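Local coordinates for cobalamin biosynthesis protein CobN (Mycobacterium tuberculosis, PDB 7C6O), which forms the large, catalytic subunit of cobaltochelatase and probably carries the site where cobalt is inserted into the corrin ring during aerobic cobalamin biosynthesis, at residues Ala1020-Val1025 with Asp1154-Val1159; Ala1130-His1135 with Ala1140-Ala1145; Tyr1172-Gln1177 with Arg1218-Glu1223. One frame throughout, in Å; residues are numbered along the deposited sequence. Where two conformers were deposited one is given.

Contact 1. Residues Ala1020-Val1025 with Asp1154-Val1159; sequences ADLAQV and DATAGV
Thr1156, touched by Leu1022 across the contact, has its hydroxyl OG1 held by its own helix: OG1 hydrogen-bonds to the carbonyl O of Gly1152, and a weaker bond runs to the carbonyl O of Tyr1153. With both acceptors lying one turn back, the polar branch is accounted for within the helix, and the methyl CG2 is the branch that meets the leucine. Leu1022 does the reaching. Its CG lies beside the backbone N (chi1 -60°), and CD1 continues the chain in the extended sense (chi2 177°), so that this methyl forms the far end of a straight side chain directed at the last turn of helix 1136-1157. There CD1 rests 3.6 Å from Ala1155 O, a van der Waals contact of a methyl against a carbonyl oxygen. CD1 also lies 4.3 Å from Thr1156 CA and 4.4 Å from Thr1156 CG2, a looser touch that brings in the side chain of the threonine. No hydrogen bond joins the two segments, and the buried area is small, 93 Å². The backbones stay apart, with Leu1022 CA and Thr1156 CA 7.5 Å from each other. Just beyond the contact the helix is terminated by Gly1158, whose positive phi of 71° takes the chain out of helical geometry after its N has bonded to Asp1154 O at 2.8 Å. Neighbouring elements fill in around the leucine. Trp1016 touches both Leu1022 and Ala1155, and helix 1072-1089 packs Ala1083 against Leu1022 while its Arg1086 donates to Thr1156 O. Helix 1019-1030 therefore meets the C-terminal end of helix 1136-1157 through one leucine, with helix 1072-1089 contacting both partners.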
ATOM      1  N   ALA A1020     -27.692 -16.103  -1.939  1.00 19.47           N
ATOM      2  CA  ALA A1020     -28.219 -14.824  -2.402  1.00 20.64           C
ATOM      3  C   ALA A1020     -27.779 -13.686  -1.492  1.00 16.40           C
ATOM      4  O   ALA A1020     -27.508 -12.575  -1.962  1.00 15.86           O
ATOM      5  CB  ALA A1020     -29.744 -14.879  -2.493  1.00 21.95           C
ATOM      6  N   ASP A1021     -27.704 -13.944  -0.184  1.00 18.09           N
ATOM      7  CA  ASP A1021     -27.244 -12.922   0.752  1.00 17.79           C
ATOM      8  C   ASP A1021     -25.761 -12.638   0.565  1.00 16.62           C
ATOM      9  O   ASP A1021     -25.341 -11.475   0.537  1.00 17.28           O
ATOM     10  CB  ASP A1021     -27.516 -13.358   2.190  1.00 16.52           C
ATOM     11  CG  ASP A1021     -28.991 -13.433   2.507  1.00 20.79           C
ATOM     12  OD1 ASP A1021     -29.773 -12.646   1.935  1.00 21.92           O
ATOM     13  OD2 ASP A1021     -29.364 -14.282   3.337  1.00 20.37           O
ATOM     14  N   LEU A1022     -24.948 -13.693   0.460  1.00 16.22           N
ATOM     15  CA  LEU A1022     -23.519 -13.511   0.220  1.00 15.01           C
ATOM     16  C   LEU A1022     -23.281 -12.693  -1.042  1.00 15.97           C
ATOM     17  O   LEU A1022     -22.493 -11.738  -1.040  1.00 15.41           O
ATOM     18  CB  LEU A1022     -22.825 -14.872   0.118  1.00 15.53           C
ATOM     19  CG  LEU A1022     -22.902 -15.789   1.341  1.00 17.17           C
ATOM     20  CD1 LEU A1022     -22.230 -17.133   1.056  1.00 15.44           C
ATOM     21  CD2 LEU A1022     -22.281 -15.122   2.561  1.00 13.63           C
ATOM     22  N   ALA A1023     -23.967 -13.048  -2.131  1.00 16.99           N
ATOM     23  CA  ALA A1023     -23.775 -12.341  -3.393  1.00 16.57           C
ATOM     24  C   ALA A1023     -24.264 -10.901  -3.307  1.00 18.30           C
ATOM     25  O   ALA A1023     -23.654  -9.999  -3.894  1.00 17.36           O
ATOM     26  CB  ALA A1023     -24.491 -13.081  -4.523  1.00 17.73           C
ATOM     27  N   GLN A1024     -25.366 -10.664  -2.587  1.00 18.12           N
ATOM     28  CA  GLN A1024     -25.898  -9.307  -2.486  1.00 19.55           C
ATOM     29  C   GLN A1024     -24.916  -8.380  -1.780  1.00 18.41           C
ATOM     30  O   GLN A1024     -24.712  -7.238  -2.207  1.00 17.65           O
ATOM     31  CB  GLN A1024     -27.244  -9.312  -1.760  1.00 21.22           C
ATOM     32  CG  GLN A1024     -27.846  -7.921  -1.606  1.00 21.51           C
ATOM     33  CD  GLN A1024     -29.213  -7.924  -0.946  1.00 25.83           C
ATOM     34  OE1 GLN A1024     -29.747  -8.976  -0.591  1.00 27.68           O
ATOM     35  NE2 GLN A1024     -29.787  -6.736  -0.775  1.00 25.19           N
ATOM     36  N   VAL A1025     -24.298  -8.849  -0.696  1.00 18.42           N
ATOM     37  CA  VAL A1025     -23.313  -8.025  -0.001  1.00 16.68           C
ATOM     38  C   VAL A1025     -22.079  -7.828  -0.873  1.00 15.42           C
ATOM     39  O   VAL A1025     -21.595  -6.704  -1.046  1.00 16.50           O
ATOM     40  CB  VAL A1025     -22.957  -8.643   1.363  1.00 17.95           C
ATOM     41  CG1 VAL A1025     -21.751  -7.934   1.970  1.00 17.48           C
ATOM     42  CG2 VAL A1025     -24.153  -8.561   2.305  1.00 15.82           C
ATOM     43  N   ASP A1154     -15.311 -21.489   4.372  1.00 14.22           N
ATOM     44  CA  ASP A1154     -16.279 -22.575   4.263  1.00 10.86           C
ATOM     45  C   ASP A1154     -17.659 -22.042   3.902  1.00 13.21           C
ATOM     46  O   ASP A1154     -18.347 -22.609   3.045  1.00 14.61           O
ATOM     47  CB  ASP A1154     -16.333 -23.367   5.572  1.00 14.60           C
ATOM     48  CG  ASP A1154     -17.018 -24.717   5.413  1.00 15.85           C
ATOM     49  OD1 ASP A1154     -16.928 -25.304   4.316  1.00 15.42           O
ATOM     50  OD2 ASP A1154     -17.651 -25.190   6.384  1.00 13.49           O
ATOM     51  N   ALA A1155     -18.074 -20.945   4.541  1.00 14.43           N
ATOM     52  CA  ALA A1155     -19.371 -20.352   4.234  1.00 16.70           C
ATOM     53  C   ALA A1155     -19.453 -19.923   2.774  1.00 17.92           C
ATOM     54  O   ALA A1155     -20.506 -20.056   2.139  1.00 16.70           O
ATOM     55  CB  ALA A1155     -19.635 -19.160   5.156  1.00 17.10           C
ATOM     56  N   THR A1156     -18.352 -19.414   2.221  1.00 13.87           N
ATOM     57  CA  THR A1156     -18.374 -18.925   0.848  1.00 14.70           C
ATOM     58  C   THR A1156     -18.051 -20.010  -0.173  1.00 17.17           C
ATOM     59  O   THR A1156     -18.684 -20.063  -1.232  1.00 16.85           O
ATOM     60  CB  THR A1156     -17.396 -17.755   0.683  1.00 14.01           C
ATOM     61  OG1 THR A1156     -16.096 -18.129   1.168  1.00 13.87           O
ATOM     62  CG2 THR A1156     -17.899 -16.524   1.440  1.00 12.42           C
ATOM     63  N   ALA A1157     -17.088 -20.891   0.121  1.00 15.76           N
ATOM     64  CA  ALA A1157     -16.601 -21.831  -0.880  1.00 17.56           C
ATOM     65  C   ALA A1157     -16.628 -23.295  -0.456  1.00 17.82           C
ATOM     66  O   ALA A1157     -16.281 -24.157  -1.271  1.00 17.07           O
ATOM     67  CB  ALA A1157     -15.174 -21.456  -1.304  1.00 17.38           C
ATOM     68  N   GLY A1158     -17.019 -23.606   0.778  1.00 16.96           N
ATOM     69  CA  GLY A1158     -17.147 -24.991   1.198  1.00 18.61           C
ATOM     70  C   GLY A1158     -15.839 -25.737   1.373  1.00 20.33           C
ATOM     71  O   GLY A1158     -15.787 -26.947   1.127  1.00 20.61           O
ATOM     72  N   VAL A1159     -14.785 -25.053   1.827  1.00 16.90           N
ATOM     73  CA  VAL A1159     -13.454 -25.655   1.872  1.00 14.90           C
ATOM     74  C   VAL A1159     -13.278 -26.654   3.010  1.00 15.73           C
ATOM     75  O   VAL A1159     -12.320 -27.437   2.986  1.00 17.45           O
ATOM     76  CB  VAL A1159     -12.372 -24.568   1.992  1.00 18.16           C
ATOM     77  CG1 VAL A1159     -12.539 -23.531   0.898  1.00 20.16           C
ATOM     78  CG2 VAL A1159     -12.421 -23.911   3.366  1.00 16.17           C
TER

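Contact 2. Residues Ala1130-His1135 with Ala1140-Ala1145; sequences AAMRRH and AFEMAA
Met1132 and Ala1140 mark the closest approach of the two backbones, their CA atoms 6.6 Å apart, as the chain passes from helix 1126-1132 into helix 1136-1157. A type I beta turn from Met1132 to His1135 effects the change of direction, closed by the bond from His1135 N to Met1132 O at 2.9 Å. Two methionines then carry the packing. Met1143 has an extended thioether beyond CG (chi2 179°), which delivers its terminal CE to the flank of the opposite segment: CE lies 3.6 Å from Met1132 CB and 4.2 Å from Arg1133 CG. The methyl thus meets the root of one side chain and the aliphatic part of the next, with the Met1143 and Arg1133 chains running obliquely to each other. Met1132 is folded instead, and its bend at chi2 (-62°) sets SD 4.1 Å from Glu1142 CB and carries its CE off, away from the facing helix. The charged ends lie apart from this apolar patch. The Arg1133 guanidinium lies with one face over Ala1130 CA, which is offset toward the rim of the group, and bonds through NH1 to Asn1178 OD1, on helix 1176-1185. In the conformer given here, Glu1142 OE2 forms a salt bridge with Lys1138, one turn back in the same helix. Trp1128 and Met1129 also touch Met1143. No hydrogen bond crosses between the segments, so they are held together by dispersion between methyl, methylene and the Met1132 sulfur, while Arg1133 NH1 and Glu1142 OE2 find their partners outside the two segments.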
ATOM      1  N   ALA A1130       2.027 -24.633  19.734  1.00 15.94           N
ATOM      2  CA  ALA A1130       2.901 -24.382  20.874  1.00 16.64           C
ATOM      3  C   ALA A1130       3.545 -23.004  20.778  1.00 18.55           C
ATOM      4  O   ALA A1130       3.732 -22.328  21.797  1.00 15.62           O
ATOM      5  CB  ALA A1130       3.966 -25.475  20.968  1.00 14.88           C
ATOM      6  N   ALA A1131       3.877 -22.567  19.559  1.00 17.13           N
ATOM      7  CA  ALA A1131       4.447 -21.237  19.373  1.00 17.47           C
ATOM      8  C   ALA A1131       3.463 -20.146  19.779  1.00 16.55           C
ATOM      9  O   ALA A1131       3.850 -19.156  20.412  1.00 15.66           O
ATOM     10  CB  ALA A1131       4.881 -21.048  17.917  1.00 15.52           C
ATOM     11  N   MET A1132       2.187 -20.300  19.419  1.00 15.30           N
ATOM     12  CA  MET A1132       1.203 -19.301  19.823  1.00 15.91           C
ATOM     13  C   MET A1132       0.980 -19.312  21.331  1.00 17.34           C
ATOM     14  O   MET A1132       0.715 -18.259  21.923  1.00 15.43           O
ATOM     15  CB  MET A1132      -0.116 -19.525  19.084  1.00 14.52           C
ATOM     16  CG  MET A1132      -0.014 -19.426  17.565  1.00 15.83           C
ATOM     17  SD  MET A1132       0.522 -17.802  16.971  1.00 15.47           S
ATOM     18  CE  MET A1132       2.267 -18.084  16.657  1.00 14.96           C
ATOM     19  N   ARG A1133       1.099 -20.478  21.970  1.00 12.59           N
ATOM     20  CA  ARG A1133       0.963 -20.536  23.419  1.00 13.36           C
ATOM     21  C   ARG A1133       2.134 -19.888  24.143  1.00 18.70           C
ATOM     22  O   ARG A1133       2.082 -19.754  25.371  1.00 20.21           O
ATOM     23  CB  ARG A1133       0.798 -21.986  23.881  1.00 17.87           C
ATOM     24  CG  ARG A1133      -0.566 -22.570  23.555  1.00 17.40           C
ATOM     25  CD  ARG A1133      -0.839 -23.830  24.354  1.00 20.95           C
ATOM     26  NE  ARG A1133       0.079 -24.908  24.001  1.00 25.08           N
ATOM     27  CZ  ARG A1133      -0.157 -25.807  23.053  1.00 24.41           C
ATOM     28  NH1 ARG A1133      -1.286 -25.763  22.358  1.00 23.88           N
ATOM     29  NH2 ARG A1133       0.734 -26.754  22.801  1.00 25.91           N
ATOM     30  N   ARG A1134       3.180 -19.487  23.426  1.00 18.36           N
ATOM     31  CA  ARG A1134       4.238 -18.669  23.999  1.00 17.93           C
ATOM     32  C   ARG A1134       3.929 -17.180  23.929  1.00 18.08           C
ATOM     33  O   ARG A1134       4.740 -16.373  24.393  1.00 19.42           O
ATOM     34  CB  ARG A1134       5.570 -18.938  23.292  1.00 20.09           C
ATOM     35  CG  ARG A1134       6.076 -20.362  23.424  1.00 20.40           C
ATOM     36  CD  ARG A1134       7.527 -20.465  22.999  1.00 23.79           C
ATOM     37  NE  ARG A1134       7.721 -20.105  21.599  1.00 24.58           N
ATOM     38  CZ  ARG A1134       7.703 -20.978  20.597  1.00 27.06           C
ATOM     39  NH1 ARG A1134       7.495 -22.267  20.841  1.00 26.35           N
ATOM     40  NH2 ARG A1134       7.891 -20.563  19.352  1.00 23.33           N
ATOM     41  N   HIS A1135       2.780 -16.794  23.369  1.00 16.26           N
ATOM     42  CA  HIS A1135       2.499 -15.383  23.130  1.00 16.18           C
ATOM     43  C   HIS A1135       1.159 -14.941  23.709  1.00 14.08           C
ATOM     44  O   HIS A1135       0.586 -13.954  23.234  1.00 14.42           O
ATOM     45  CB  HIS A1135       2.577 -15.077  21.632  1.00 16.17           C
ATOM     46  CG  HIS A1135       3.973 -15.119  21.093  1.00 15.49           C
ATOM     47  ND1 HIS A1135       4.843 -14.053  21.198  1.00 15.60           N
ATOM     48  CD2 HIS A1135       4.663 -16.108  20.475  1.00 17.78           C
ATOM     49  CE1 HIS A1135       6.003 -14.379  20.656  1.00 17.37           C
ATOM     50  NE2 HIS A1135       5.921 -15.620  20.209  1.00 15.58           N
ATOM     51  N   ALA A1140      -3.434 -16.560  21.438  1.00 14.47           N
ATOM     52  CA  ALA A1140      -4.799 -17.075  21.473  1.00 15.20           C
ATOM     53  C   ALA A1140      -5.677 -16.378  20.444  1.00 16.24           C
ATOM     54  O   ALA A1140      -6.540 -17.010  19.822  1.00 16.12           O
ATOM     55  CB  ALA A1140      -5.377 -16.904  22.877  1.00 11.77           C
ATOM     56  N   PHE A1141      -5.469 -15.071  20.260  1.00 12.82           N
ATOM     57  CA  PHE A1141      -6.190 -14.313  19.242  1.00 16.33           C
ATOM     58  C   PHE A1141      -5.994 -14.921  17.858  1.00 15.49           C
ATOM     59  O   PHE A1141      -6.950 -15.041  17.083  1.00 15.51           O
ATOM     60  CB  PHE A1141      -5.714 -12.857  19.273  1.00 18.66           C
ATOM     61  CG  PHE A1141      -6.369 -11.960  18.253  1.00 20.94           C
ATOM     62  CD1 PHE A1141      -5.933 -11.939  16.937  1.00 21.26           C
ATOM     63  CD2 PHE A1141      -7.391 -11.103  18.627  1.00 27.62           C
ATOM     64  CE1 PHE A1141      -6.527 -11.108  16.005  1.00 26.38           C
ATOM     65  CE2 PHE A1141      -7.985 -10.266  17.700  1.00 32.05           C
ATOM     66  CZ  PHE A1141      -7.552 -10.269  16.388  1.00 29.98           C
ATOM     67  N   GLU A1142      -4.759 -15.298  17.522  1.00 13.75           N
ATOM     68  CA  GLU A1142      -4.484 -15.836  16.193  0.58 15.70           C
ATOM     69  C   GLU A1142      -5.169 -17.181  15.983  1.00 12.41           C
ATOM     70  O   GLU A1142      -5.604 -17.494  14.870  1.00 15.83           O
ATOM     71  CB  GLU A1142      -2.976 -15.959  15.978  0.58 15.59           C
ATOM     72  CG  GLU A1142      -2.238 -14.628  15.980  0.58 16.11           C
ATOM     73  CD  GLU A1142      -2.603 -13.753  14.794  0.58 16.93           C
ATOM     74  OE1 GLU A1142      -3.009 -14.302  13.748  0.58 18.51           O
ATOM     75  OE2 GLU A1142      -2.487 -12.514  14.911  0.58 19.00           O
ATOM     76  N   MET A1143      -5.264 -17.996  17.038  1.00 12.75           N
ATOM     77  CA  MET A1143      -5.999 -19.251  16.916  1.00 13.66           C
ATOM     78  C   MET A1143      -7.474 -18.989  16.637  1.00 14.30           C
ATOM     79  O   MET A1143      -8.075 -19.629  15.765  1.00 13.78           O
ATOM     80  CB  MET A1143      -5.832 -20.092  18.182  1.00 15.58           C
ATOM     81  CG  MET A1143      -4.421 -20.609  18.407  1.00 18.93           C
ATOM     82  SD  MET A1143      -4.306 -21.566  19.934  1.00 25.81           S
ATOM     83  CE  MET A1143      -2.571 -21.988  19.954  1.00 29.66           C
ATOM     84  N   ALA A1144      -8.069 -18.037  17.360  1.00 12.24           N
ATOM     85  CA  ALA A1144      -9.484 -17.736  17.170  1.00 14.65           C
ATOM     86  C   ALA A1144      -9.748 -17.140  15.794  1.00 14.28           C
ATOM     87  O   ALA A1144     -10.772 -17.440  15.170  1.00 12.24           O
ATOM     88  CB  ALA A1144      -9.974 -16.787  18.263  1.00 13.98           C
ATOM     89  N   ALA A1145      -8.847 -16.281  15.312  1.00 14.19           N
ATOM     90  CA  ALA A1145      -9.021 -15.709  13.982  1.00 14.32           C
ATOM     91  C   ALA A1145      -8.977 -16.791  12.915  1.00 13.66           C
ATOM     92  O   ALA A1145      -9.736 -16.744  11.940  1.00 13.94           O
ATOM     93  CB  ALA A1145      -7.953 -14.649  13.715  1.00 16.00           C
TER

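Contact 3. Residues Tyr1172-Gln1177 with Arg1218-Glu1223; sequences YVLDAQ and RQVLLE
Val1173 faces Val1220, with CA atoms 7.9 Å apart, where the end of helix 1162-1174, widened by a pi-type turn, passes helix 1211-1226. Methyl groups make the whole contact. A chi1 of -179° sets Val1173 CG1 opposite the backbone N, which places it before both branches of Val1220: Val1173 CG1 lies 4.0 Å from Val1220 CG1, and the same methyl is 4.0 Å from Val1220 CG2. Leu1174 adds the tip of one branch, its CD2 standing 4.1 Å from Val1220 CG2. That methyl of Val1220 is thus shared by Val1173 and Leu1174, while CG1 serves the first alone. The touch is light, 94 Å² in all, and no hydrogen bond spans it. Helix 1187-1203 extends the apolar cluster, putting Met1193 and Leu1197 on Val1173. A polar link lies to one side, where Glu1223 OE1 forms a salt bridge with Arg1179 of helix 1176-1185. Directly after Leu1174 the helix ends, and Asp1175 serves as N-cap of the new helix, its OD2 accepting from Asn1178 N. This is an N-capped break between two consecutive helices, Asp1175 closing one and capping the next, and it places Val1173 and Leu1174 against helix 1211-1226 in the helical C-terminal region of CobN.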
ATOM      1  N   TYR A1172      -8.271 -27.097  19.434  1.00 12.73           N
ATOM      2  CA  TYR A1172      -8.305 -25.701  19.854  1.00 14.97           C
ATOM      3  C   TYR A1172      -9.106 -25.483  21.131  1.00 15.12           C
ATOM      4  O   TYR A1172      -8.693 -24.697  21.993  1.00 16.15           O
ATOM      5  CB  TYR A1172      -8.898 -24.822  18.745  1.00 13.44           C
ATOM      6  CG  TYR A1172      -7.939 -24.427  17.641  1.00 11.74           C
ATOM      7  CD1 TYR A1172      -6.854 -25.224  17.306  1.00 13.77           C
ATOM      8  CD2 TYR A1172      -8.121 -23.241  16.942  1.00 10.69           C
ATOM      9  CE1 TYR A1172      -5.979 -24.852  16.297  1.00 15.55           C
ATOM     10  CE2 TYR A1172      -7.253 -22.862  15.932  1.00 13.05           C
ATOM     11  CZ  TYR A1172      -6.187 -23.669  15.614  1.00 14.73           C
ATOM     12  OH  TYR A1172      -5.332 -23.285  14.607  1.00 15.79           O
ATOM     13  N   VAL A1173     -10.243 -26.158  21.276  1.00 13.10           N
ATOM     14  CA  VAL A1173     -11.249 -25.807  22.271  1.00 14.94           C
ATOM     15  C   VAL A1173     -11.321 -26.836  23.396  1.00 17.97           C
ATOM     16  O   VAL A1173     -11.326 -26.478  24.576  1.00 16.88           O
ATOM     17  CB  VAL A1173     -12.628 -25.616  21.605  1.00 18.39           C
ATOM     18  CG1 VAL A1173     -13.677 -25.213  22.638  1.00 21.55           C
ATOM     19  CG2 VAL A1173     -12.533 -24.576  20.498  1.00 16.93           C
ATOM     20  N   LEU A1174     -11.383 -28.120  23.050  1.00 16.97           N
ATOM     21  CA  LEU A1174     -11.609 -29.157  24.052  1.00 18.82           C
ATOM     22  C   LEU A1174     -10.319 -29.687  24.666  1.00 19.97           C
ATOM     23  O   LEU A1174     -10.340 -30.174  25.803  1.00 22.99           O
ATOM     24  CB  LEU A1174     -12.404 -30.314  23.442  1.00 19.01           C
ATOM     25  CG  LEU A1174     -13.797 -29.942  22.920  1.00 21.45           C
ATOM     26  CD1 LEU A1174     -14.523 -31.173  22.391  1.00 24.72           C
ATOM     27  CD2 LEU A1174     -14.619 -29.248  24.002  1.00 23.07           C
ATOM     28  N   ASP A1175      -9.202 -29.601  23.946  1.00 19.67           N
ATOM     29  CA  ASP A1175      -7.918 -30.035  24.482  1.00 20.10           C
ATOM     30  C   ASP A1175      -7.611 -29.312  25.788  1.00 19.86           C
ATOM     31  O   ASP A1175      -7.691 -28.084  25.862  1.00 18.21           O
ATOM     32  CB  ASP A1175      -6.813 -29.772  23.460  1.00 22.18           C
ATOM     33  CG  ASP A1175      -5.443 -30.153  23.974  1.00 28.74           C
ATOM     34  OD1 ASP A1175      -5.173 -31.366  24.099  1.00 31.63           O
ATOM     35  OD2 ASP A1175      -4.634 -29.241  24.250  1.00 31.25           O
ATOM     36  N   ALA A1176      -7.255 -30.083  26.821  1.00 21.17           N
ATOM     37  CA  ALA A1176      -7.068 -29.507  28.150  1.00 23.83           C
ATOM     38  C   ALA A1176      -5.976 -28.444  28.156  1.00 19.46           C
ATOM     39  O   ALA A1176      -6.154 -27.365  28.735  1.00 18.35           O
ATOM     40  CB  ALA A1176      -6.744 -30.609  29.159  1.00 26.69           C
ATOM     41  N   GLN A1177      -4.841 -28.724  27.510  1.00 19.60           N
ATOM     42  CA  GLN A1177      -3.733 -27.775  27.532  1.00 21.24           C
ATOM     43  C   GLN A1177      -4.092 -26.482  26.812  1.00 20.09           C
ATOM     44  O   GLN A1177      -3.809 -25.387  27.312  1.00 18.69           O
ATOM     45  CB  GLN A1177      -2.485 -28.404  26.912  1.00 23.58           C
ATOM     46  CG  GLN A1177      -1.264 -27.494  26.945  1.00 31.31           C
ATOM     47  CD  GLN A1177      -0.030 -28.142  26.346  1.00 37.42           C
ATOM     48  OE1 GLN A1177      -0.096 -29.240  25.795  1.00 40.53           O
ATOM     49  NE2 GLN A1177       1.107 -27.462  26.454  1.00 36.25           N
ATOM     50  N   ARG A1218     -21.013 -26.345  23.918  1.00 22.25           N
ATOM     51  CA  ARG A1218     -21.956 -25.540  24.689  1.00 26.33           C
ATOM     52  C   ARG A1218     -21.493 -25.380  26.133  1.00 26.48           C
ATOM     53  O   ARG A1218     -21.692 -24.323  26.743  1.00 27.37           O
ATOM     54  CB  ARG A1218     -23.349 -26.167  24.636  1.00 28.37           C
ATOM     55  CG  ARG A1218     -23.924 -26.277  23.235  1.00 27.96           C
ATOM     56  CD  ARG A1218     -25.344 -26.825  23.256  1.00 31.59           C
ATOM     57  NE  ARG A1218     -25.830 -27.130  21.911  1.00 35.50           N
ATOM     58  CZ  ARG A1218     -25.944 -28.358  21.415  1.00 33.65           C
ATOM     59  NH1 ARG A1218     -25.620 -29.409  22.157  1.00 29.90           N
ATOM     60  NH2 ARG A1218     -26.392 -28.537  20.179  1.00 34.31           N
ATOM     61  N   GLN A1219     -20.875 -26.420  26.698  1.00 26.94           N
ATOM     62  CA  GLN A1219     -20.340 -26.312  28.052  1.00 28.80           C
ATOM     63  C   GLN A1219     -19.222 -25.279  28.121  1.00 28.22           C
ATOM     64  O   GLN A1219     -19.140 -24.508  29.084  1.00 28.73           O
ATOM     65  CB  GLN A1219     -19.841 -27.676  28.531  1.00 32.56           C
ATOM     66  CG  GLN A1219     -19.081 -27.638  29.850  1.00 36.72           C
ATOM     67  CD  GLN A1219     -19.980 -27.392  31.048  0.49 41.28           C
ATOM     68  OE1 GLN A1219     -21.206 -27.386  30.931  0.67 41.89           O
ATOM     69  NE2 GLN A1219     -19.372 -27.193  32.212  0.65 44.00           N
ATOM     70  N   VAL A1220     -18.351 -25.252  27.109  1.00 23.58           N
ATOM     71  CA  VAL A1220     -17.285 -24.251  27.070  1.00 23.97           C
ATOM     72  C   VAL A1220     -17.878 -22.849  27.038  1.00 25.11           C
ATOM     73  O   VAL A1220     -17.408 -21.945  27.741  1.00 27.82           O
ATOM     74  CB  VAL A1220     -16.354 -24.507  25.869  1.00 24.91           C
ATOM     75  CG1 VAL A1220     -15.343 -23.379  25.728  1.00 26.40           C
ATOM     76  CG2 VAL A1220     -15.636 -25.844  26.024  1.00 22.89           C
ATOM     77  N   LEU A1221     -18.922 -22.646  26.228  1.00 26.19           N
ATOM     78  CA  LEU A1221     -19.630 -21.369  26.221  1.00 31.60           C
ATOM     79  C   LEU A1221     -20.088 -20.988  27.623  1.00 33.66           C
ATOM     80  O   LEU A1221     -19.910 -19.846  28.059  1.00 37.11           O
ATOM     81  CB  LEU A1221     -20.836 -21.434  25.282  1.00 32.12           C
ATOM     82  CG  LEU A1221     -20.658 -21.238  23.779  1.00 33.83           C
ATOM     83  CD1 LEU A1221     -22.018 -21.036  23.130  1.00 34.05           C
ATOM     84  CD2 LEU A1221     -19.742 -20.061  23.486  1.00 32.82           C
ATOM     85  N   LEU A1222     -20.673 -21.945  28.347  1.00 33.95           N
ATOM     86  CA  LEU A1222     -21.249 -21.651  29.655  1.00 36.01           C
ATOM     87  C   LEU A1222     -20.171 -21.338  30.686  1.00 38.25           C
ATOM     88  O   LEU A1222     -20.305 -20.382  31.459  1.00 39.80           O
ATOM     89  CB  LEU A1222     -22.111 -22.827  30.114  1.00 37.19           C
ATOM     90  CG  LEU A1222     -23.128 -22.540  31.218  1.00 42.93           C
ATOM     91  CD1 LEU A1222     -24.137 -21.503  30.750  1.00 44.46           C
ATOM     92  CD2 LEU A1222     -23.828 -23.819  31.649  1.00 44.16           C
ATOM     93  N   GLU A1223     -19.096 -22.132  30.719  1.00 39.02           N
ATOM     94  CA  GLU A1223     -18.033 -21.885  31.688  1.00 39.98           C
ATOM     95  C   GLU A1223     -17.280 -20.599  31.386  1.00 40.39           C
ATOM     96  O   GLU A1223     -16.821 -19.921  32.311  1.00 39.84           O
ATOM     97  CB  GLU A1223     -17.059 -23.061  31.722  1.00 42.24           C
ATOM     98  CG  GLU A1223     -17.665 -24.359  32.215  1.00 46.32           C
ATOM     99  CD  GLU A1223     -16.645 -25.477  32.299  1.00 49.79           C
ATOM    100  OE1 GLU A1223     -15.433 -25.181  32.249  1.00 51.62           O
ATOM    101  OE2 GLU A1223     -17.056 -26.651  32.410  1.00 51.10           O
TER

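Overall arrangement
Following the chain, helix 1019-1030 comes first and opens the loop that contact 1 closes 129 residues later. Within that span the chain adds strands of the eight-stranded mixed sheet, then helices 1111-1123 and 1126-1132, and makes contact 2 as a short, local closure at the turn into helix 1136-1157. That helix serves both contacts, one near its start and the other at its end, about 27 Å apart between centres. Contact 3 follows in series, bringing helix 1211-1226 back to the junction after helix 1162-1174. Contacts 2 and 3 touch, with Met1143 O 3.3 Å from Tyr1172 CE2, so helices 1136-1157 and 1162-1174 pack there, whereas contact 1 stands apart at the far end of helix 1136-1157.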